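Local coordinates for protein 2-(hydroxymethyl)glutarate dehydrogenase (Eubacterium barkeri, PDB 3CKY) that catalyses the NAD-dependent interconversion of 2-formylglutarate and (S)-2-hydroxymethylglutarate in the fermentation of nicotinate, at residues A20-L23 with L24-G27; K149-P152 with V153-I157. All blocks are in the same frame, centred on the assembly; numbering follows the deposited sequence.

Overall arrangement
Both contacts are local, each made along a single helix of the Rossmann-type NAD-binding domain, and they follow in series without nesting or crossing. From the N terminus the chain runs through strand 6-10 and into helix 16-25, whose last turns form contact 1 before strand 29-33 begins. Much later, after strand 136-141, helix 144-157 carries contact 2 and leads into strand 158-165. Neither contact closes a loop, since in each the two segments are consecutive. Their centres lie about 12 Å apart and the two helices pack together: Leu23 and Glu26 of contact 1 meet Val156 of contact 2, and Leu23 also touches Val153 and Ile157.

Contact 1: residues A20-L23 with L24-G27; sequences AINL and LKEG
Lys25 folds back over the last turn of helix 16-25 to bring its ammonium nitrogen to the side-chain amide of Asn22, with Lys25 NZ 2.8 Å from Asn22 OD1. The donor lies in the carbonyl plane, on a lone pair, at a C=O...N angle of 137°. The two side chains run side by side in the same direction, and bends at chi3 and chi4 of the lysine turn its end toward the amide. One atom short of the ammonium, Lys25 CE rests against the CG2 branch of Ile21 at 3.9 Å, the apolar part of the same reach. On another side of the helix, Leu24 CG sits 3.2 Å from Ala20 O, beside the carbonyl that accepts its own backbone N-H.

What holds Asn22 lies one shell out: its ND2 donates to Glu132 O, so oxygen and nitrogen of the amide both have partners, which probably fixes its rotation. With an alanine here, Lys25 NZ is likely to lose this acceptor and Glu132 O the amide donor, leaving the lysine end freer to turn. Leu23, buried, packs on Ile7, Phe9 and Val30 of the sheet and on helix 144-157, while Leu24 leans on Val30 and Ala48.

Backbone bonds carry the helix to its end, Leu24 N to Ala20 O and Lys25 N to Ile21 O, both 2.9 Å. Glu26 N then reaches Leu23 O at 3.1 Å. Gly27, with positive phi (71°), is the C-prime residue of a Schellman motif, with Val28 N to Leu23 O and Gly27 N to Leu24 O, closing the helix of the beta-alpha-beta unit 6-10, 16-25, 29-33, whose residues Ala20 to Asn22 fall, by similarity, within the NAD(+)-binding segment.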
loop_
_atom_site.group_PDB
_atom_site.type_symbol
_atom_site.label_atom_id
_atom_site.label_comp_id
_atom_site.label_asym_id
_atom_site.label_seq_id
_atom_site.Cartn_x
_atom_site.Cartn_y
_atom_site.Cartn_z
ATOM N N ALA A 20 -3.171 5.201 -41.773
ATOM C CA ALA A 20 -2.609 5.743 -43.017
ATOM C C ALA A 20 -3.448 5.348 -44.228
ATOM O O ALA A 20 -3.700 6.168 -45.104
ATOM C CB ALA A 20 -1.156 5.280 -43.205
ATOM N N ILE A 21 -3.871 4.088 -44.265
ATOM C CA ILE A 21 -4.699 3.569 -45.357
ATOM C C ILE A 21 -6.054 4.269 -45.439
ATOM O O ILE A 21 -6.502 4.617 -46.531
ATOM C CB ILE A 21 -4.914 2.045 -45.223
ATOM C CG1 ILE A 21 -3.611 1.306 -45.536
ATOM C CG2 ILE A 21 -6.024 1.565 -46.153
ATOM C CD1 ILE A 21 -3.671 -0.173 -45.241
ATOM N N ASN A 22 -6.699 4.476 -44.293
ATOM C CA ASN A 22 -7.971 5.202 -44.254
ATOM C C ASN A 22 -7.822 6.634 -44.760
ATOM O O ASN A 22 -8.701 7.144 -45.453
ATOM C CB ASN A 22 -8.565 5.197 -42.839
ATOM C CG ASN A 22 -9.171 3.858 -42.465
ATOM O OD1 ASN A 22 -9.604 3.100 -43.333
ATOM N ND2 ASN A 22 -9.215 3.563 -41.172
ATOM N N LEU A 23 -6.706 7.270 -44.413
ATOM C CA LEU A 23 -6.379 8.603 -44.918
ATOM C C LEU A 23 -6.149 8.578 -46.429
ATOM O O LEU A 23 -6.594 9.476 -47.146
ATOM C CB LEU A 23 -5.144 9.160 -44.203
ATOM C CG LEU A 23 -5.369 9.674 -42.778
ATOM C CD1 LEU A 23 -4.043 9.823 -42.048
ATOM C CD2 LEU A 23 -6.125 10.994 -42.779
ATOM N N LEU A 24 -5.460 7.543 -46.903
ATOM C CA LEU A 24 -5.183 7.386 -48.331
ATOM C C LEU A 24 -6.465 7.164 -49.132
ATOM O O LEU A 24 -6.583 7.641 -50.254
ATOM C CB LEU A 24 -4.204 6.230 -48.573
ATOM C CG LEU A 24 -2.742 6.484 -48.186
ATOM C CD1 LEU A 24 -1.956 5.187 -48.181
ATOM C CD2 LEU A 24 -2.094 7.490 -49.111
ATOM N N LYS A 25 -7.426 6.457 -48.550
ATOM C CA LYS A 25 -8.707 6.236 -49.215
ATOM C C LYS A 25 -9.558 7.506 -49.316
ATOM O O LYS A 25 -10.495 7.549 -50.106
ATOM C CB LYS A 25 -9.490 5.113 -48.527
ATOM C CG LYS A 25 -8.961 3.721 -48.872
ATOM C CD LYS A 25 -9.932 2.602 -48.490
ATOM C CE LYS A 25 -9.766 2.165 -47.047
ATOM N NZ LYS A 25 -10.181 3.217 -46.084
ATOM N N GLU A 26 -9.244 8.531 -48.523
ATOM C CA GLU A 26 -9.879 9.848 -48.670
ATOM C C GLU A 26 -9.075 10.756 -49.596
ATOM O O GLU A 26 -9.384 11.940 -49.727
ATOM C CB GLU A 26 -10.037 10.542 -47.317
ATOM C CG GLU A 26 -10.785 9.742 -46.278
ATOM C CD GLU A 26 -12.194 9.372 -46.696
ATOM O OE1 GLU A 26 -12.811 10.121 -47.479
ATOM O OE2 GLU A 26 -12.689 8.328 -46.224
ATOM N N GLY A 27 -8.042 10.208 -50.227
ATOM C CA GLY A 27 -7.214 10.970 -51.145
ATOM C C GLY A 27 -6.322 11.993 -50.466
ATOM O O GLY A 27 -5.885 12.950 -51.107
#

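Contact 2: residues K149-P152 with V153-I157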
loop_
_atom_site.group_PDB
_atom_site.type_symbol
_atom_site.label_atom_id
_atom_site.label_comp_id
_atom_site.label_asym_id
_atom_site.label_seq_id
_atom_site.Cartn_x
_atom_site.Cartn_y
_atom_site.Cartn_z
ATOM N N LYS A 149 -8.082 22.760 -36.124
ATOM C CA LYS A 149 -7.125 22.532 -37.195
ATOM C C LYS A 149 -7.044 21.044 -37.549
ATOM O O LYS A 149 -7.199 20.676 -38.707
ATOM C CB LYS A 149 -5.750 23.064 -36.776
ATOM C CG LYS A 149 -4.770 23.311 -37.911
ATOM C CD LYS A 149 -3.700 24.326 -37.492
ATOM C CE LYS A 149 -2.727 24.634 -38.629
ATOM N NZ LYS A 149 -1.836 25.801 -38.335
ATOM N N ILE A 150 -6.843 20.189 -36.549
ATOM C CA ILE A 150 -6.595 18.766 -36.805
ATOM C C ILE A 150 -7.846 17.892 -36.836
ATOM O O ILE A 150 -7.798 16.786 -37.358
ATOM C CB ILE A 150 -5.556 18.175 -35.815
ATOM C CG1 ILE A 150 -6.103 18.124 -34.382
ATOM C CG2 ILE A 150 -4.258 18.987 -35.875
ATOM C CD1 ILE A 150 -5.162 17.456 -33.409
ATOM N N GLN A 151 -8.962 18.398 -36.314
ATOM C CA GLN A 151 -10.202 17.610 -36.166
ATOM C C GLN A 151 -10.687 16.891 -37.439
ATOM O O GLN A 151 -11.041 15.717 -37.375
ATOM C CB GLN A 151 -11.316 18.492 -35.581
ATOM C CG GLN A 151 -12.675 17.814 -35.404
ATOM C CD GLN A 151 -13.517 17.807 -36.672
ATOM O OE1 GLN A 151 -13.489 18.753 -37.465
ATOM N NE2 GLN A 151 -14.277 16.739 -36.866
ATOM N N PRO A 152 -10.712 17.586 -38.591
ATOM C CA PRO A 152 -11.130 16.919 -39.834
ATOM C C PRO A 152 -10.288 15.692 -40.224
ATOM O O PRO A 152 -10.826 14.705 -40.723
ATOM C CB PRO A 152 -11.000 18.027 -40.895
ATOM C CG PRO A 152 -11.075 19.300 -40.129
ATOM C CD PRO A 152 -10.392 19.006 -38.823
ATOM N N VAL A 153 -8.981 15.761 -40.001
ATOM C CA VAL A 153 -8.095 14.620 -40.244
ATOM C C VAL A 153 -8.351 13.511 -39.215
ATOM O O VAL A 153 -8.435 12.339 -39.568
ATOM C CB VAL A 153 -6.602 15.059 -40.228
ATOM C CG1 VAL A 153 -5.664 13.857 -40.330
ATOM C CG2 VAL A 153 -6.336 16.032 -41.362
ATOM N N LEU A 154 -8.469 13.892 -37.947
ATOM C CA LEU A 154 -8.841 12.958 -36.879
ATOM C C LEU A 154 -10.154 12.233 -37.193
ATOM O O LEU A 154 -10.303 11.046 -36.909
ATOM C CB LEU A 154 -8.977 13.704 -35.543
ATOM C CG LEU A 154 -7.774 13.777 -34.600
ATOM C CD1 LEU A 154 -6.433 13.614 -35.313
ATOM C CD2 LEU A 154 -7.826 15.077 -33.800
ATOM N N SER A 155 -11.095 12.957 -37.793
ATOM C CA SER A 155 -12.421 12.416 -38.095
ATOM C C SER A 155 -12.427 11.351 -39.188
ATOM O O SER A 155 -13.393 10.602 -39.297
ATOM C CB SER A 155 -13.373 13.549 -38.472
ATOM O OG SER A 155 -13.592 14.384 -37.345
ATOM N N VAL A 156 -11.367 11.278 -39.991
ATOM C CA VAL A 156 -11.230 10.179 -40.964
ATOM C C VAL A 156 -10.767 8.893 -40.279
ATOM O O VAL A 156 -11.310 7.826 -40.533
ATOM C CB VAL A 156 -10.294 10.529 -42.168
ATOM C CG1 VAL A 156 -8.946 11.005 -41.695
ATOM C CG2 VAL A 156 -10.112 9.323 -43.073
ATOM N N ILE A 157 -9.788 9.002 -39.388
ATOM C CA ILE A 157 -9.208 7.820 -38.736
ATOM C C ILE A 157 -9.984 7.338 -37.493
ATOM O O ILE A 157 -9.856 6.179 -37.086
ATOM C CB ILE A 157 -7.724 8.051 -38.385
ATOM C CG1 ILE A 157 -7.550 9.226 -37.400
ATOM C CG2 ILE A 157 -6.922 8.293 -39.666
ATOM C CD1 ILE A 157 -6.161 9.325 -36.795
#
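Ile150 O takes the N-H of Leu154 at 3.0 Å and a weak second bond from Val153 N, while the helix is kinked around Pro152, whose nitrogen has no hydrogen to give to the turn before. The next carbonyl is gripped twice by one residue. Gln151 O receives Ser155 N at 2.8 Å, and Ser155 OG at 2.9 Å from above the carbonyl plane, 44° out of it. The hydroxyl can return to the preceding turn because OG stands anti to its own carbonyl carbon, beside the backbone N (chi1 -66°). The Gln151 side chain, bent at chi2, also comes round to the serine, but its NE2 is modelled doubtfully close to Ser155 OG and is not counted as a bond.

On the inner side of the helix, Ile150 and Leu154 meet one turn apart, their side chains crossing at a slant. Leu154 CD2 lies 3.5 Å from Ile150 CG1 and 3.6 Å from Ile150 CD1, so one methyl touches both carbons of the longer isoleucine arm. With CG1 held between the backbone N and the carbonyl carbon (chi1 68°), that arm is the one that meets Leu154.

Farther out, Leu154 packs on Phe65, Val140 and Ile161, and Val153 on Ile63 and Phe65. The helix therefore presents apolar residues to the sheet and to helix 16-25, with Pro152 on the exposed side. Such an amphipathic helix linking strands 136-141 and 158-165 forms a beta-alpha-beta crossover in the Rossmann-type NAD-binding domain.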